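PDB 3L7T: VOC domain-containing protein from Streptococcus mutans, which binds zinc and, as a member of the glyoxalase (VOC) superfamily, may act as a lactoylglutathione lyase. Local coordinates for residues 18-21 / 22-26; 59-63 / 64-68; 94-97 / 98-102. One frame throughout, in Å; residues are numbered along the deposited sequence.

Overall arrangement
From the N terminus, the first strand 5-12 leads into helix 16-26, which holds contact 1 (18-21 with 22-26). Contact 2 (59-63 with 64-68) comes next, folding the start of the long loop between strands 52-58 and 81-88. Contact 3 (94-97 with 98-102) then shapes helix 92-102. Each joins adjoining segments, closing only a helical turn or a loop turn; they follow in series, and none nests in or crosses another. The helices of contacts 1 and 3 belong to similar halves, each with a four-stranded mixed sheet, and their ends come close at Gln26 and Leu102. Contact 2 lies apart, its centre about 17 Å from that of contact 1 and 31 Å from that of contact 3.

Contact 1: residues 18-21 / 22-26; sequences KSYE and FYVNQ
Val24 covers one face of the Tyr20 ring a single helical turn back. Its CG2 lies over the middle of the ring, 3.9 Å from the Tyr20 centroid, as a CH-pi contact, and Val24 CB comes within 3.8 Å of Tyr20 CE2. Tyr20 CG stands anti to its own backbone N, which carries the phenol past the carbonyl side of the residue to where Val24 can cover it. Asn25 ND2 approaches the same ring at its edge, near the plane, but its bond is with Glu21: ND2 donates to Glu21 OE1 over 3.0 Å in an almost straight line (173°). The acceptor lies in the Asn25 amide plane, whereas the donor stands well above the carboxylate plane, 49° out of it. A bend at chi2 (65°) folds the Glu21 carboxylate back across Asn25, and OE2 rests 3.6 Å from Asn25 CB.

Beneath these side chains, Phe22, Tyr23 and Val24 donate their N-H groups to the carbonyls of Lys18, Ser19 and Tyr20 as in any alpha helix. The spacing then widens. Glu21 O takes Gln26 N at 3.0 Å, a pi-type closure, along with a weak bond from Asn25 N. On the buried side, Tyr23 CD2 passes 3.2 Å from Ser19 O, and Phe22 sets its CD2 over the centre of the Tyr23 ring, whose OH is held by Asp124.

Further out, Tyr20 and Val24 rest on Leu45 and Val31, while Tyr23 packs on Leu47 and Leu130. This is the helix of a beta-alpha-beta-beta-beta module, the building unit of the VOC fold, lying against the sheet and ending in a pi-type turn.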
# COMPACT_ATOMS: atom_id res chain seq x y z
N LYS A 18 11.10 -16.76 -0.79
CA LYS A 18 10.06 -17.09 -1.73
C LYS A 18 9.52 -15.79 -2.33
O LYS A 18 9.24 -15.71 -3.52
CB LYS A 18 8.93 -17.86 -1.05
CG LYS A 18 9.24 -19.34 -0.83
CD LYS A 18 8.01 -20.12 -0.41
CE LYS A 18 8.01 -21.50 -1.04
NZ LYS A 18 9.37 -22.09 -0.92
N SER A 19 9.44 -14.75 -1.51
CA SER A 19 8.92 -13.46 -1.99
C SER A 19 9.97 -12.71 -2.80
O SER A 19 9.63 -11.99 -3.73
CB SER A 19 8.41 -12.62 -0.82
OG SER A 19 7.31 -13.29 -0.24
N TYR A 20 11.24 -12.93 -2.50
CA TYR A 20 12.31 -12.33 -3.29
C TYR A 20 12.24 -12.95 -4.69
O TYR A 20 12.28 -12.25 -5.70
CB TYR A 20 13.67 -12.67 -2.66
CG TYR A 20 14.83 -12.08 -3.43
CD1 TYR A 20 15.55 -11.01 -2.92
CD2 TYR A 20 15.24 -12.64 -4.63
CE1 TYR A 20 16.64 -10.47 -3.62
CE2 TYR A 20 16.30 -12.07 -5.37
CZ TYR A 20 16.98 -11.00 -4.85
OH TYR A 20 18.04 -10.49 -5.57
N GLU A 21 12.11 -14.27 -4.74
CA GLU A 21 11.90 -14.94 -6.03
C GLU A 21 10.70 -14.36 -6.82
O GLU A 21 10.81 -14.04 -8.01
CB GLU A 21 11.70 -16.45 -5.78
CG GLU A 21 11.17 -17.25 -6.98
CD GLU A 21 12.13 -17.29 -8.17
OE1 GLU A 21 13.36 -17.26 -7.96
OE2 GLU A 21 11.65 -17.33 -9.33
N PHE A 22 9.56 -14.19 -6.15
CA PHE A 22 8.36 -13.69 -6.80
C PHE A 22 8.58 -12.27 -7.36
O PHE A 22 8.39 -12.02 -8.55
CB PHE A 22 7.19 -13.71 -5.81
CG PHE A 22 5.89 -13.16 -6.36
CD1 PHE A 22 5.05 -13.98 -7.12
CD2 PHE A 22 5.49 -11.85 -6.11
CE1 PHE A 22 3.81 -13.51 -7.56
CE2 PHE A 22 4.26 -11.38 -6.55
CZ PHE A 22 3.44 -12.19 -7.32
N TYR A 23 8.92 -11.33 -6.49
CA TYR A 23 9.07 -9.92 -6.89
C TYR A 23 10.23 -9.63 -7.85
O TYR A 23 10.13 -8.78 -8.75
CB TYR A 23 9.14 -9.03 -5.63
CG TYR A 23 7.77 -8.88 -4.93
CD1 TYR A 23 6.79 -8.04 -5.45
CD2 TYR A 23 7.46 -9.62 -3.77
CE1 TYR A 23 5.53 -7.94 -4.88
CE2 TYR A 23 6.19 -9.53 -3.18
CZ TYR A 23 5.23 -8.68 -3.74
OH TYR A 23 3.97 -8.56 -3.18
N VAL A 24 11.39 -10.21 -7.56
CA VAL A 24 12.61 -9.87 -8.28
C VAL A 24 12.72 -10.75 -9.52
O VAL A 24 12.86 -10.26 -10.64
CB VAL A 24 13.87 -9.99 -7.39
CG1 VAL A 24 15.13 -9.72 -8.19
CG2 VAL A 24 13.81 -9.03 -6.17
N ASN A 25 12.51 -12.05 -9.37
CA ASN A 25 12.70 -12.98 -10.50
C ASN A 25 11.51 -13.25 -11.43
O ASN A 25 11.68 -13.43 -12.63
CB ASN A 25 13.35 -14.28 -10.02
CG ASN A 25 14.74 -14.05 -9.49
OD1 ASN A 25 15.39 -13.07 -9.86
ND2 ASN A 25 15.21 -14.93 -8.60
N GLN A 26 10.30 -13.24 -10.89
CA GLN A 26 9.11 -13.41 -11.72
C GLN A 26 8.49 -12.10 -12.21
O GLN A 26 8.14 -11.95 -13.39
CB GLN A 26 8.10 -14.27 -10.98
CG GLN A 26 8.61 -15.67 -10.69
CD GLN A 26 7.50 -16.58 -10.24
OE1 GLN A 26 7.01 -17.43 -11.01
NE2 GLN A 26 7.02 -16.35 -9.03

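Contact 2: residues 59-63 / 64-68; sequences NKLTD and SNYCA
The Tyr66 ring has Leu61 on one face, with CA 4.1 Å from the ring centroid and displaced toward the rim, a CH-pi contact made by the backbone carbon. The Leu61 side chain runs alongside the phenol in the same direction and brings CD1 to 3.7 Å from Tyr66 CZ. At the edge, near the ring plane, Asn59 O faces Tyr66 CE1 at 3.7 Å, and Lys60 O comes still nearer, 3.2 Å from CD1, at an oblique angle. The phenol OH reaches beyond the loop to bond Ser14 O.

A second flat group, the Asp63 carboxylate, is gripped from both faces through one oxygen. Asn59 ND2 reaches OD2 over 3.1 Å in a nearly straight bond (170°) that lies in the amide plane, and Asn65 N meets the same OD2 from the opposite face. Asp63 CG is anti to the backbone N (chi1 -171°), the torsion that places the carboxylate between these two donors. The link to Asn65 N makes an Asx turn, superposed on the type I turn from Asp63 to Tyr66; a preceding type I turn, Lys60 to Asp63, shares the aspartate. A water bridges Asn59 ND2 to Cys67 N, 2.9 Å from each. Cys67 packs on Arg77 of the second subunit; an interchain disulfide has been seen at this cysteine.

The double turn leaves strand 52-58 with Asn59 set against Asp42 and Tyr43 of strand 42-49, while Lys60 touches Tyr16 and Asp17 at the start of helix 16-26.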
# COMPACT_ATOMS: atom_id res chain seq x y z
N ASN A 59 11.60 -12.10 6.74
CA ASN A 59 12.72 -12.83 7.30
C ASN A 59 12.78 -14.20 6.65
O ASN A 59 11.80 -14.67 6.08
CB ASN A 59 12.57 -12.93 8.82
CG ASN A 59 13.86 -13.37 9.50
OD1 ASN A 59 14.90 -13.42 8.87
ND2 ASN A 59 13.79 -13.66 10.81
N LYS A 60 13.97 -14.80 6.65
CA LYS A 60 14.19 -16.06 5.93
C LYS A 60 13.85 -17.17 6.92
O LYS A 60 14.06 -16.98 8.10
CB LYS A 60 15.67 -16.16 5.56
CG LYS A 60 16.05 -15.32 4.39
CD LYS A 60 17.54 -15.31 4.15
CE LYS A 60 17.85 -14.39 2.99
NZ LYS A 60 19.30 -14.39 2.61
N LEU A 61 13.32 -18.29 6.43
CA LEU A 61 12.83 -19.37 7.32
C LEU A 61 13.99 -20.02 8.05
O LEU A 61 13.82 -20.60 9.12
CB LEU A 61 12.08 -20.43 6.51
CG LEU A 61 10.56 -20.36 6.31
CD1 LEU A 61 10.10 -18.99 5.85
CD2 LEU A 61 10.15 -21.43 5.29
N THR A 62 15.18 -19.91 7.47
CA THR A 62 16.40 -20.45 8.04
C THR A 62 17.00 -19.55 9.11
O THR A 62 17.88 -19.99 9.85
CB THR A 62 17.46 -20.68 6.94
OG1 THR A 62 17.70 -19.46 6.23
CG2 THR A 62 17.01 -21.75 5.95
N ASP A 63 16.57 -18.29 9.18
CA ASP A 63 17.09 -17.36 10.19
C ASP A 63 16.85 -17.92 11.58
O ASP A 63 15.78 -18.48 11.86
CB ASP A 63 16.43 -15.99 10.08
CG ASP A 63 17.11 -14.93 10.95
OD1 ASP A 63 18.18 -14.43 10.56
OD2 ASP A 63 16.54 -14.55 12.00
N SER A 64 17.81 -17.75 12.47
CA SER A 64 17.73 -18.39 13.78
C SER A 64 16.63 -17.80 14.66
O SER A 64 16.17 -18.45 15.60
CB SER A 64 19.09 -18.34 14.49
OG SER A 64 19.40 -17.02 14.89
N ASN A 65 16.18 -16.58 14.33
CA ASN A 65 15.10 -15.94 15.08
C ASN A 65 13.81 -15.73 14.26
O ASN A 65 13.06 -14.78 14.49
CB ASN A 65 15.57 -14.61 15.67
CG ASN A 65 16.68 -14.80 16.72
OD1 ASN A 65 17.75 -14.19 16.62
ND2 ASN A 65 16.44 -15.68 17.69
N TYR A 66 13.55 -16.64 13.34
CA TYR A 66 12.34 -16.59 12.51
C TYR A 66 11.04 -16.68 13.31
O TYR A 66 10.85 -17.59 14.13
CB TYR A 66 12.38 -17.69 11.47
CG TYR A 66 11.19 -17.61 10.55
CD1 TYR A 66 11.16 -16.68 9.51
CD2 TYR A 66 10.06 -18.36 10.80
CE1 TYR A 66 10.07 -16.61 8.67
CE2 TYR A 66 8.96 -18.26 10.00
CZ TYR A 66 8.96 -17.37 8.94
OH TYR A 66 7.84 -17.29 8.14
N CYS A 67 10.15 -15.72 13.09
CA CYS A 67 8.79 -15.78 13.65
C CYS A 67 7.85 -15.38 12.52
O CYS A 67 7.96 -14.27 12.01
CB CYS A 67 8.61 -14.73 14.75
SG CYS A 67 9.48 -15.05 16.28
N ALA A 68 7.03 -16.30 12.05
CA ALA A 68 6.15 -16.01 10.93
C ALA A 68 5.18 -14.88 11.29
O ALA A 68 4.55 -14.92 12.34
CB ALA A 68 5.39 -17.27 10.53
O HOH W 1 11.02 -13.31 11.69

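Contact 3: residues 94-97 / 98-102; sequences ASRQ and ELIAL
Glu98 lies back along the preceding turn of its helix, over the backbone of Ala94 and Ser95. Its CG is anti to its carbonyl carbon (chi1 -65°), and the chain, extended beyond CG, brings CG to 3.5 Å from Ala94 O and OE1 to 3.5 Å from Ser95 CA. The hydroxyl of Ser95 stays 4.2 Å from Glu98 OE1, too far for a hydrogen bond, and instead pairs with Asp91 O. Gln97 takes part mainly through its backbone: its carbonyl receives Ala101 N over 3.0 Å, and the methyl CB of Ala101 packs against the same oxygen. With the bonds of Glu98 N, Leu99 N and Ile100 N to Ala94 O, Ser95 O and Arg96 O, this gives four successive alpha-helical bonds.

Ile100 lays its terminal methyl over the flat end of Arg96 one turn earlier. CD1 sits above the centre of the guanidinium, 3.8 Å from Arg96 CZ, and also meets the aliphatic part of the arginine, 3.9 Å from its CG. The overlap follows from the shapes of both chains. Ile100 holds CG1 beside its backbone N (chi1 -68°), 3.4 Å from Arg96 O, and is extended at chi2, while Arg96 is extended from CG to NE. The rotation of the guanidinium is fixed from beyond the helix, because NE donates to Glu107 O and NH2 to Val106 O; the isoleucine thus covers the face of a group whose polar edge is already engaged.

Helix 92-102 follows strand 81-88 and rests on its own sheet through Ser95 and Leu99, both touching Leu132 of strand 129-133. Leu99 also meets Val106, ahead of strand 110-111, and Leu27, just past helix 16-26.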
# COMPACT_ATOMS: atom_id res chain seq x y z
N ALA A 94 -1.83 -9.35 -22.61
CA ALA A 94 -0.53 -9.96 -22.80
C ALA A 94 0.19 -10.18 -21.47
O ALA A 94 0.71 -11.27 -21.21
CB ALA A 94 0.31 -9.10 -23.75
N SER A 95 0.21 -9.14 -20.63
CA SER A 95 0.82 -9.23 -19.31
C SER A 95 0.23 -10.37 -18.51
O SER A 95 0.98 -11.14 -17.87
CB SER A 95 0.63 -7.93 -18.53
OG SER A 95 1.49 -6.91 -19.01
N ARG A 96 -1.10 -10.50 -18.55
CA ARG A 96 -1.77 -11.65 -17.93
C ARG A 96 -1.29 -12.98 -18.51
O ARG A 96 -1.05 -13.92 -17.75
CB ARG A 96 -3.30 -11.52 -18.05
CG ARG A 96 -4.08 -12.71 -17.50
CD ARG A 96 -5.61 -12.47 -17.61
NE ARG A 96 -6.36 -13.53 -16.93
CZ ARG A 96 -6.77 -14.66 -17.50
NH1 ARG A 96 -6.53 -14.90 -18.78
NH2 ARG A 96 -7.38 -15.59 -16.77
N GLN A 97 -1.20 -13.07 -19.83
CA GLN A 97 -0.65 -14.25 -20.51
C GLN A 97 0.70 -14.62 -19.92
O GLN A 97 0.94 -15.79 -19.58
CB GLN A 97 -0.44 -13.98 -22.01
CG GLN A 97 -1.67 -13.52 -22.77
CD GLN A 97 -2.55 -14.67 -23.10
OE1 GLN A 97 -2.65 -15.61 -22.32
NE2 GLN A 97 -3.12 -14.66 -24.30
N GLU A 98 1.62 -13.66 -19.92
CA GLU A 98 3.00 -13.90 -19.49
C GLU A 98 3.04 -14.41 -18.06
O GLU A 98 3.82 -15.31 -17.72
CB GLU A 98 3.87 -12.63 -19.59
CG GLU A 98 4.10 -12.09 -20.99
CD GLU A 98 4.74 -10.70 -20.98
OE1 GLU A 98 4.01 -9.70 -20.78
OE2 GLU A 98 5.98 -10.60 -21.15
N LEU A 99 2.21 -13.79 -17.21
CA LEU A 99 2.14 -14.19 -15.81
C LEU A 99 1.69 -15.63 -15.68
O LEU A 99 2.25 -16.40 -14.90
CB LEU A 99 1.21 -13.26 -15.02
CG LEU A 99 1.79 -11.94 -14.53
CD1 LEU A 99 0.72 -11.11 -13.81
CD2 LEU A 99 2.97 -12.21 -13.58
N ILE A 100 0.62 -15.98 -16.37
CA ILE A 100 0.16 -17.35 -16.29
C ILE A 100 1.26 -18.31 -16.75
O ILE A 100 1.42 -19.37 -16.17
CB ILE A 100 -1.12 -17.57 -17.08
CG1 ILE A 100 -2.27 -16.83 -16.39
CG2 ILE A 100 -1.43 -19.08 -17.19
CD1 ILE A 100 -3.45 -16.51 -17.31
N ALA A 101 2.01 -17.89 -17.77
CA ALA A 101 3.10 -18.68 -18.36
C ALA A 101 4.23 -18.87 -17.35
O ALA A 101 4.93 -19.88 -17.38
CB ALA A 101 3.63 -17.99 -19.64
N LEU A 102 4.34 -17.93 -16.42
CA LEU A 102 5.34 -18.03 -15.35
C LEU A 102 4.85 -18.90 -14.22
O LEU A 102 5.62 -19.27 -13.33
CB LEU A 102 5.72 -16.63 -14.81
CG LEU A 102 6.56 -15.76 -15.74
CD1 LEU A 102 6.52 -14.29 -15.32
CD2 LEU A 102 8.01 -16.25 -15.83